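PDB 3L1W: Endonuclease/exonuclease/phosphatase domain-containing protein, which is of unknown function but belongs to the endonuclease/exonuclease/phosphatase family and may act as a 3'-5' RNA exonuclease. Local coordinates for residues Val8-Glu13 with Ile41-Pro46; Leu30-Asp35 with Thr56-Leu61; Asn168-Glu173 with Glu210-Asp215. One frame throughout, in Å; residues are numbered along the deposited sequence. Where two conformers were deposited one is given.

Contact 1 of 3, residues Val8-Glu13 with Ile41-Pro46; sequences VRVDTE and IQEVRP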
loop_
_atom_site.group_PDB
_atom_site.type_symbol
_atom_site.label_atom_id
_atom_site.label_comp_id
_atom_site.label_asym_id
_atom_site.label_seq_id
_atom_site.Cartn_x
_atom_site.Cartn_y
_atom_site.Cartn_z
ATOM N N VAL A 8 6.058 14.584 -7.486
ATOM C CA VAL A 8 4.900 15.047 -6.723
ATOM C C VAL A 8 4.146 16.199 -7.355
ATOM O O VAL A 8 3.193 16.703 -6.750
ATOM C CB VAL A 8 5.268 15.395 -5.254
ATOM C CG1 VAL A 8 5.822 14.161 -4.538
ATOM C CG2 VAL A 8 6.244 16.580 -5.191
ATOM N N ARG A 9 4.560 16.583 -8.570
ATOM C CA ARG A 9 3.968 17.690 -9.344
ATOM C C ARG A 9 4.271 19.077 -8.770
ATOM O O ARG A 9 3.875 19.418 -7.647
ATOM C CB ARG A 9 2.458 17.485 -9.558
ATOM C CG ARG A 9 1.729 18.679 -10.194
ATOM C CD ARG A 9 2.102 18.917 -11.653
ATOM N NE ARG A 9 1.159 19.871 -12.250
ATOM C CZ ARG A 9 1.223 20.318 -13.498
ATOM N NH1 ARG A 9 2.192 19.908 -14.303
ATOM N NH2 ARG A 9 0.306 21.183 -13.942
ATOM N N VAL A 10 4.976 19.876 -9.559
ATOM C CA VAL A 10 5.416 21.192 -9.118
ATOM C C VAL A 10 4.195 22.037 -8.738
ATOM O O VAL A 10 3.136 21.923 -9.351
ATOM C CB VAL A 10 6.254 21.893 -10.220
ATOM C CG1 VAL A 10 5.374 22.303 -11.395
ATOM C CG2 VAL A 10 6.997 23.097 -9.659
ATOM N N ASP A 11 4.343 22.862 -7.706
ATOM C CA ASP A 11 3.291 23.794 -7.325
ATOM C C ASP A 11 3.096 24.790 -8.463
ATOM O O ASP A 11 4.025 25.516 -8.825
ATOM C CB ASP A 11 3.698 24.518 -6.040
ATOM C CG ASP A 11 2.583 25.371 -5.456
ATOM O OD1 ASP A 11 1.417 25.231 -5.881
ATOM O OD2 ASP A 11 2.884 26.179 -4.548
ATOM N N THR A 12 1.900 24.803 -9.041
ATOM C CA THR A 12 1.591 25.729 -10.125
ATOM C C THR A 12 0.118 26.124 -10.112
ATOM O O THR A 12 -0.757 25.300 -9.847
ATOM C CB THR A 12 1.951 25.134 -11.500
ATOM O OG1 THR A 12 1.531 26.032 -12.532
ATOM C CG2 THR A 12 1.272 23.783 -11.708
ATOM N N GLU A 13 -0.157 27.388 -10.404
ATOM C CA GLU A 13 -1.536 27.861 -10.392
ATOM C C GLU A 13 -2.325 27.271 -11.550
ATOM O O GLU A 13 -3.552 27.313 -11.558
ATOM C CB GLU A 13 -1.594 29.390 -10.382
ATOM C CG GLU A 13 -1.176 29.982 -9.047
ATOM C CD GLU A 13 -1.304 31.486 -9.002
ATOM O OE1 GLU A 13 -1.680 32.085 -10.033
ATOM O OE2 GLU A 13 -1.028 32.070 -7.933
ATOM N N ILE A 41 12.356 12.333 -4.757
ATOM C CA ILE A 41 11.233 13.206 -5.043
ATOM C C ILE A 41 11.613 14.143 -6.172
ATOM O O ILE A 41 12.704 14.715 -6.156
ATOM C CB ILE A 41 10.905 14.077 -3.811
ATOM C CG1 ILE A 41 10.420 13.210 -2.644
ATOM C CG2 ILE A 41 9.831 15.133 -4.144
ATOM C CD1 ILE A 41 9.074 12.529 -2.916
ATOM N N GLN A 42 10.726 14.309 -7.154
ATOM C CA GLN A 42 10.917 15.331 -8.183
ATOM C C GLN A 42 9.841 16.414 -8.110
ATOM O O GLN A 42 8.738 16.172 -7.613
ATOM C CB GLN A 42 10.927 14.731 -9.596
ATOM C CG GLN A 42 11.954 13.628 -9.815
ATOM C CD GLN A 42 11.472 12.307 -9.243
ATOM O OE1 GLN A 42 10.296 11.963 -9.368
ATOM N NE2 GLN A 42 12.375 11.559 -8.623
ATOM N N GLU A 43 10.191 17.594 -8.616
ATOM C CA GLU A 43 9.276 18.734 -8.804
ATOM C C GLU A 43 8.825 19.390 -7.503
ATOM O O GLU A 43 7.634 19.483 -7.225
ATOM C CB GLU A 43 8.070 18.349 -9.667
ATOM C CG GLU A 43 8.457 17.926 -11.082
ATOM C CD GLU A 43 7.309 17.994 -12.077
ATOM O OE1 GLU A 43 6.333 18.720 -11.824
ATOM O OE2 GLU A 43 7.397 17.338 -13.142
ATOM N N VAL A 44 9.784 19.844 -6.707
ATOM C CA VAL A 44 9.455 20.543 -5.473
ATOM C C VAL A 44 10.099 21.928 -5.419
ATOM O O VAL A 44 11.325 22.066 -5.384
ATOM C CB VAL A 44 9.828 19.712 -4.221
ATOM C CG1 VAL A 44 8.852 18.551 -4.071
ATOM C CG2 VAL A 44 11.278 19.198 -4.298
ATOM N N ARG A 45 9.252 22.947 -5.421
ATOM C CA ARG A 45 9.691 24.304 -5.151
ATOM C C ARG A 45 9.955 24.428 -3.651
ATOM O O ARG A 45 9.633 23.512 -2.881
ATOM C CB ARG A 45 8.629 25.292 -5.636
ATOM C CG ARG A 45 8.490 25.292 -7.163
ATOM C CD ARG A 45 7.474 26.315 -7.664
ATOM N NE ARG A 45 7.766 27.644 -7.144
ATOM C CZ ARG A 45 8.798 28.390 -7.531
ATOM N NH1 ARG A 45 8.988 29.588 -6.994
ATOM N NH2 ARG A 45 9.642 27.941 -8.451
ATOM N N PRO A 46 10.567 25.540 -3.222
ATOM C CA PRO A 46 10.972 25.624 -1.812
ATOM C C PRO A 46 9.836 25.410 -0.820
ATOM O O PRO A 46 10.049 24.778 0.222
ATOM C CB PRO A 46 11.531 27.044 -1.701
ATOM C CG PRO A 46 12.097 27.302 -3.068
ATOM C CD PRO A 46 11.125 26.649 -4.025
HETATM O O HOH W 1 4.851 19.104 -13.962
HETATM O O HOH W 2 5.779 27.610 -5.083
#

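Contact 2 of 3, residues Leu30-Asp35 with Thr56-Leu61; sequences LINFHD and TTFTCL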
loop_
_atom_site.group_PDB
_atom_site.type_symbol
_atom_site.label_atom_id
_atom_site.label_comp_id
_atom_site.label_asym_id
_atom_site.label_seq_id
_atom_site.Cartn_x
_atom_site.Cartn_y
_atom_site.Cartn_z
ATOM N N LEU A 30 0.666 9.930 2.121
ATOM C CA LEU A 30 1.018 8.763 1.326
ATOM C C LEU A 30 2.445 8.345 1.648
ATOM O O LEU A 30 2.717 7.173 1.911
ATOM C CB LEU A 30 0.854 9.068 -0.168
ATOM C CG LEU A 30 1.100 7.937 -1.180
ATOM C CD1 LEU A 30 0.437 8.288 -2.505
ATOM C CD2 LEU A 30 2.593 7.650 -1.401
ATOM N N ILE A 31 3.355 9.317 1.622
ATOM C CA ILE A 31 4.753 9.069 1.956
ATOM C C ILE A 31 4.883 8.478 3.363
ATOM O O ILE A 31 5.582 7.481 3.565
ATOM C CB ILE A 31 5.583 10.368 1.794
ATOM C CG1 ILE A 31 5.618 10.765 0.313
ATOM C CG2 ILE A 31 6.989 10.186 2.371
ATOM C CD1 ILE A 31 6.083 12.202 0.047
ATOM N N ASN A 32 4.194 9.061 4.337
ATOM C CA ASN A 32 4.313 8.546 5.706
ATOM C C ASN A 32 3.808 7.120 5.846
ATOM O O ASN A 32 4.390 6.318 6.584
ATOM C CB ASN A 32 3.566 9.432 6.692
ATOM C CG ASN A 32 4.275 10.743 6.938
ATOM O OD1 ASN A 32 5.457 10.897 6.623
ATOM N ND2 ASN A 32 3.557 11.694 7.514
ATOM N N PHE A 33 2.721 6.821 5.138
ATOM C CA PHE A 33 2.094 5.505 5.213
ATOM C C PHE A 33 2.952 4.411 4.583
ATOM O O PHE A 33 3.119 3.340 5.160
ATOM C CB PHE A 33 0.703 5.514 4.579
ATOM C CG PHE A 33 0.065 4.153 4.520
ATOM C CD1 PHE A 33 -0.452 3.567 5.661
ATOM C CD2 PHE A 33 -0.003 3.462 3.322
ATOM C CE1 PHE A 33 -1.040 2.298 5.610
ATOM C CE2 PHE A 33 -0.590 2.191 3.257
ATOM C CZ PHE A 33 -1.099 1.615 4.397
ATOM N N HIS A 34 3.489 4.677 3.402
ATOM C CA HIS A 34 4.332 3.678 2.756
ATOM C C HIS A 34 5.692 3.502 3.439
ATOM O O HIS A 34 6.235 2.383 3.459
ATOM C CB HIS A 34 4.397 3.915 1.247
ATOM C CG HIS A 34 3.073 3.693 0.585
ATOM N ND1 HIS A 34 2.626 2.437 0.233
ATOM C CD2 HIS A 34 2.066 4.550 0.284
ATOM C CE1 HIS A 34 1.414 2.533 -0.286
ATOM N NE2 HIS A 34 1.048 3.803 -0.258
ATOM N N ASP A 35 6.218 4.591 4.003
ATOM C CA ASP A 35 7.269 4.510 5.012
ATOM C C ASP A 35 8.509 3.760 4.522
ATOM O O ASP A 35 9.075 2.930 5.241
ATOM C CB ASP A 35 6.694 3.816 6.251
ATOM C CG ASP A 35 7.565 3.960 7.478
ATOM O OD1 ASP A 35 8.221 5.003 7.644
ATOM O OD2 ASP A 35 7.556 3.023 8.304
ATOM N N THR A 56 6.083 15.174 6.671
ATOM C CA THR A 56 6.489 13.775 6.629
ATOM C C THR A 56 7.442 13.489 7.778
ATOM O O THR A 56 7.965 14.405 8.435
ATOM C CB THR A 56 7.170 13.338 5.293
ATOM O OG1 THR A 56 8.543 13.753 5.296
ATOM C CG2 THR A 56 6.447 13.916 4.071
ATOM N N THR A 57 7.674 12.204 7.999
ATOM C CA THR A 57 8.534 11.742 9.077
ATOM C C THR A 57 9.999 11.657 8.639
ATOM O O THR A 57 10.859 11.290 9.433
ATOM C CB THR A 57 8.087 10.348 9.528
ATOM O OG1 THR A 57 8.099 9.468 8.398
ATOM C CG2 THR A 57 6.657 10.414 10.075
ATOM N N PHE A 58 10.280 12.029 7.394
ATOM C CA PHE A 58 11.605 11.795 6.801
ATOM C C PHE A 58 12.617 12.929 6.945
ATOM O O PHE A 58 12.260 14.101 7.011
ATOM C CB PHE A 58 11.462 11.506 5.303
ATOM C CG PHE A 58 10.883 10.166 5.000
ATOM C CD1 PHE A 58 9.522 9.958 5.070
ATOM C CD2 PHE A 58 11.703 9.111 4.636
ATOM C CE1 PHE A 58 8.977 8.703 4.789
ATOM C CE2 PHE A 58 11.174 7.857 4.350
ATOM C CZ PHE A 58 9.803 7.650 4.434
ATOM N N THR A 59 13.897 12.561 6.976
ATOM C CA THR A 59 14.967 13.532 6.779
ATOM C C THR A 59 14.966 13.880 5.297
ATOM O O THR A 59 14.710 13.017 4.460
ATOM C CB THR A 59 16.318 12.936 7.209
ATOM O OG1 THR A 59 16.257 12.619 8.604
ATOM C CG2 THR A 59 17.453 13.939 6.992
ATOM N N CYS A 60 15.216 15.150 4.985
ATOM C CA CYS A 60 15.127 15.656 3.621
ATOM C C CYS A 60 16.427 16.290 3.157
ATOM O O CYS A 60 16.869 17.294 3.714
ATOM C CB CYS A 60 14.018 16.704 3.531
ATOM S SG CYS A 60 13.788 17.385 1.876
ATOM N N LEU A 61 17.031 15.683 2.142
ATOM C CA LEU A 61 18.137 16.268 1.406
ATOM C C LEU A 61 17.532 16.930 0.179
ATOM O O LEU A 61 16.707 16.332 -0.501
ATOM C CB LEU A 61 19.074 15.154 0.954
ATOM C CG LEU A 61 20.093 15.506 -0.124
ATOM C CD1 LEU A 61 21.176 16.418 0.452
ATOM C CD2 LEU A 61 20.703 14.223 -0.678
HETATM O O HOH W 3 6.470 7.266 8.206
#

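Contact 3 of 3, residues Asn168-Glu173 with Glu210-Asp215; sequences NAESGE and ELEEID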
loop_
_atom_site.group_PDB
_atom_site.type_symbol
_atom_site.label_atom_id
_atom_site.label_comp_id
_atom_site.label_asym_id
_atom_site.label_seq_id
_atom_site.Cartn_x
_atom_site.Cartn_y
_atom_site.Cartn_z
ATOM N N ASN A 168 11.182 11.108 -18.182
ATOM C CA ASN A 168 10.427 11.762 -19.251
ATOM C C ASN A 168 10.546 11.019 -20.578
ATOM O O ASN A 168 10.426 11.623 -21.643
ATOM C CB ASN A 168 10.871 13.228 -19.427
ATOM C CG ASN A 168 10.003 14.202 -18.636
ATOM O OD1 ASN A 168 8.772 14.092 -18.635
ATOM N ND2 ASN A 168 10.634 15.171 -17.979
ATOM N N ALA A 169 10.754 9.703 -20.519
ATOM C CA ALA A 169 10.982 8.920 -21.733
ATOM C C ALA A 169 10.336 7.550 -21.630
ATOM O O ALA A 169 10.549 6.844 -20.650
ATOM C CB ALA A 169 12.480 8.759 -21.997
ATOM N N GLU A 170 9.565 7.177 -22.652
ATOM C CA GLU A 170 9.046 5.812 -22.750
ATOM C C GLU A 170 10.201 4.851 -23.053
ATOM O O GLU A 170 11.289 5.278 -23.440
ATOM C CB GLU A 170 7.956 5.707 -23.823
ATOM C CG GLU A 170 6.793 6.690 -23.637
ATOM C CD GLU A 170 5.714 6.201 -22.679
ATOM O OE1 GLU A 170 5.535 4.973 -22.511
ATOM O OE2 GLU A 170 5.023 7.062 -22.099
ATOM N N SER A 171 9.949 3.553 -22.887
ATOM C CA SER A 171 11.022 2.548 -22.835
ATOM C C SER A 171 11.919 2.459 -24.068
ATOM O O SER A 171 13.054 1.985 -23.983
ATOM C CB SER A 171 10.427 1.167 -22.547
ATOM O OG SER A 171 9.585 0.777 -23.619
ATOM N N GLY A 172 11.418 2.900 -25.215
ATOM C CA GLY A 172 12.140 2.713 -26.463
ATOM C C GLY A 172 13.150 3.798 -26.787
ATOM O O GLY A 172 13.870 3.689 -27.786
ATOM N N GLU A 173 13.208 4.852 -25.970
ATOM C CA GLU A 173 14.101 5.981 -26.270
ATOM C C GLU A 173 15.574 5.636 -26.095
ATOM O O GLU A 173 15.919 4.757 -25.307
ATOM C CB GLU A 173 13.773 7.211 -25.408
ATOM C CG GLU A 173 12.484 7.919 -25.786
ATOM C CD GLU A 173 12.493 9.403 -25.426
ATOM O OE1 GLU A 173 13.524 9.901 -24.910
ATOM O OE2 GLU A 173 11.464 10.067 -25.670
ATOM N N GLU A 210 -3.220 3.404 -21.206
ATOM C CA GLU A 210 -2.946 4.785 -21.612
ATOM C C GLU A 210 -2.003 5.544 -20.676
ATOM O O GLU A 210 -1.663 6.701 -20.930
ATOM C CB GLU A 210 -4.258 5.554 -21.761
ATOM C CG GLU A 210 -5.114 5.058 -22.922
ATOM C CD GLU A 210 -6.492 5.693 -22.963
ATOM O OE1 GLU A 210 -6.635 6.859 -22.550
ATOM O OE2 GLU A 210 -7.437 5.020 -23.415
ATOM N N LEU A 211 -1.580 4.909 -19.594
ATOM C CA LEU A 211 -0.581 5.538 -18.731
ATOM C C LEU A 211 0.726 5.690 -19.501
ATOM O O LEU A 211 1.052 4.860 -20.347
ATOM C CB LEU A 211 -0.338 4.690 -17.496
ATOM C CG LEU A 211 -1.578 4.517 -16.625
ATOM C CD1 LEU A 211 -1.366 3.397 -15.624
ATOM C CD2 LEU A 211 -1.907 5.827 -15.914
ATOM N N GLU A 212 1.465 6.762 -19.231
ATOM C CA GLU A 212 2.813 6.880 -19.771
ATOM C C GLU A 212 3.808 6.223 -18.816
ATOM O O GLU A 212 3.705 6.372 -17.601
ATOM C CB GLU A 212 3.173 8.353 -19.991
ATOM C CG GLU A 212 2.230 9.062 -20.958
ATOM C CD GLU A 212 2.636 10.498 -21.227
ATOM O OE1 GLU A 212 3.830 10.821 -21.067
ATOM O OE2 GLU A 212 1.757 11.307 -21.587
ATOM N N GLU A 213 4.757 5.479 -19.373
ATOM C CA GLU A 213 5.811 4.853 -18.581
ATOM C C GLU A 213 7.044 5.744 -18.611
ATOM O O GLU A 213 7.932 5.577 -19.459
ATOM C CB GLU A 213 6.165 3.473 -19.140
ATOM C CG GLU A 213 5.023 2.481 -19.104
ATOM C CD GLU A 213 5.315 1.208 -19.875
ATOM O OE1 GLU A 213 6.449 1.044 -20.378
ATOM O OE2 GLU A 213 4.396 0.372 -19.987
ATOM N N ILE A 214 7.100 6.701 -17.693
ATOM C CA ILE A 214 8.199 7.662 -17.723
ATOM C C ILE A 214 9.051 7.684 -16.447
ATOM O O ILE A 214 10.151 8.232 -16.451
ATOM C CB ILE A 214 7.716 9.093 -18.076
ATOM C CG1 ILE A 214 6.669 9.602 -17.074
ATOM C CG2 ILE A 214 7.184 9.137 -19.521
ATOM C CD1 ILE A 214 6.220 11.047 -17.363
ATOM N N ASP A 215 8.558 7.056 -15.382
ATOM C CA ASP A 215 9.328 6.951 -14.136
ATOM C C ASP A 215 9.928 5.563 -14.044
ATOM O O ASP A 215 9.276 4.592 -14.411
ATOM C CB ASP A 215 8.421 7.191 -12.934
ATOM C CG ASP A 215 7.771 8.551 -12.972
ATOM O OD1 ASP A 215 8.480 9.544 -12.739
ATOM O OD2 ASP A 215 6.557 8.629 -13.253
HETATM O O HOH W 4 7.145 2.654 -22.453
HETATM O O HOH W 5 5.388 9.676 -22.753
#

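Contact 1 of 3, residues Val8-Glu13 with Ile41-Pro46
Glu43 reaches across to the backbone of Val10 and crosses its side chain at about a right angle. CG of Glu43 stands beside its own backbone N (chi1 -62°), and the chain then runs extended to the carboxylate. There OE1 accepts the N-H of Val10, with Val10 N to Glu43 OE1 at 2.9 Å. The bond uses the anti lone pair of OE1. A water held at 2.6 Å by Glu43 OE1 bridges to Arg9 NH1, which does not touch the glutamate. The guanidinium of Arg9 has its own salt bridge to Asp15.

Strand 38-44 lies in a mixed sheet of the DNase I-like fold, next to strand 2-7. Ile41, Gln42 and Glu43 match a family signature whose glutamate binds metal in relatives, so this strand end probably borders the active-site cleft. The loop after strand 2-7 keeps alongside: Val8 N donates a hydrogen bond to Gln42 O, 3.1 Å. Glu43 and Val44 both face Gly73 in a G1 beta bulge, and Glu43 has the positive phi (70°) of its first position.

Val8 packs on the buried side with both methyls. CG2 of Val8 lies 3.5 Å from CG1 of Val44, a tight carbon contact. CG1 of Val8 meets CD1 of Ile41 at 4.0 Å.

At the outer end Val10 CG2 rests on the aliphatic part of Arg45, 3.6 Å from Arg45 CG. The arginine chain bends at chi3 (53°) and its NE donates to a second water, in the guanidinium plane. That water donates a long bond to Asp11 OD2, which also accepts from Asn47 ND2.

Contact 2 of 3, residues Leu30-Asp35 with Thr56-Leu61
Asn32 lays its side-chain amide against the backbone of Thr56 and Thr57. Its CG lies beside its own backbone N (chi1 -73°), which carries the amide off the helix to residues 56-57. OD1 of Asn32 accepts from Thr57 N at 2.9 Å. The donor is tilted 30° from the carbonyl plane, and the N-H angle of 144° makes the bond somewhat bent. ND2 of Asn32 donates to the backbone O of Tyr55, so both ends of the amide are used.

The segments join the end of helix 20-34 to the connection between helix 46-55 and strand 59-64, outermost of its sheet within the chain. Thr56 is the first residue past its helix. Its OG1 accepts from Phe58 N at 3.2 Å, an ST turn, and donates to Leu52 O.

The Phe58 ring comes back toward the helix. CG2 of Ile31 approaches it obliquely, 3.5 Å from Phe58 CE1. Asp35 CA meets the ring at its edge, 4.1 Å from Phe58 CZ. Leu52 and Leu77 pack nearby, on Ile31 and Phe58 respectively.

One water lies between the groups of the polar side. It donates to Asn32 O and Asp35 OD1, and accepts from Thr57 OG1 at 2.7 Å. With OD1 and ND2 of Asn32 each bonded to a backbone group, the flip of the amide is fixed, and it clasps the end of helix 46-55.

Contact 3 of 3, residues Asn168-Glu173 with Glu210-Asp215
Glu170 starts with CG beside its backbone N (chi1 -55°) and then bends at chi2 (-84°), which turns its carboxylate toward the N-H of Glu213. Both segments are loops of the DNase I-like fold. Residues 168-173 follow strand 161-164, and the loop 210-215 leads into strand 215-220. Asn168 ends a Gly-Asp-Phe-Asn run of the kind found at the active site in this family. A type I beta turn from Glu170 to Glu173 precedes helix 174-179.

Both oxygens of Glu170 share the N-H of Glu213, and both bonds are weak. The straighter runs from Glu213 N to Glu170 OE1 at 3.3 Å. OE2 of Glu170 also lies close to CB of Glu212, at 3.1 Å. The Glu212 side chain crosses that of Glu170 at about a right angle.

Glu170 OE2 and Glu212 OE1 are 4.1 Å apart. The nearby charge may raise the pKa of one of them; a water donates to both. A second water donates to Glu170 OE1, accepts from Ser171 N and, in one of the two conformers of Glu213, donates to its OE1.

Deeper in, CG2 of Ile214 packs on the backbone, 3.7 Å from Ala169 N. The amide of Asn168 has its ND2 bonded to Leu133 O, while Asn168 OD1 lies 4.2 Å from Ile214 CD1. Ala169 O and Glu213 O, two acceptors, stand 3.1 Å apart. Tyr216 OH hydrogen-bonds to Glu213 O and, weakly, to Ala169 O, which also accepts from His176 NE2.

How the contacts relate
All three contacts are partly buried, but their chemistry differs. Contact 1 uses strand 38-44 and contact 2 the end of helix 20-34, which precedes it in the chain. They touch through Ile41 CD1 and Ile31 CD1, 4.2 Å apart, and both reach the same mixed sheet. Each combines apolar packing with a side-chain oxygen that takes a backbone N-H. Contact 3 joins loops next to the other sheet. Its side-chain bonds to a backbone N-H are weak, and waters bridge its like charges. It does not touch contact 1, though their nearest atoms are about 5 Å apart. Contacts 2 and 3 lie on opposite sides of the chain's centre, their centres about 26 Å apart.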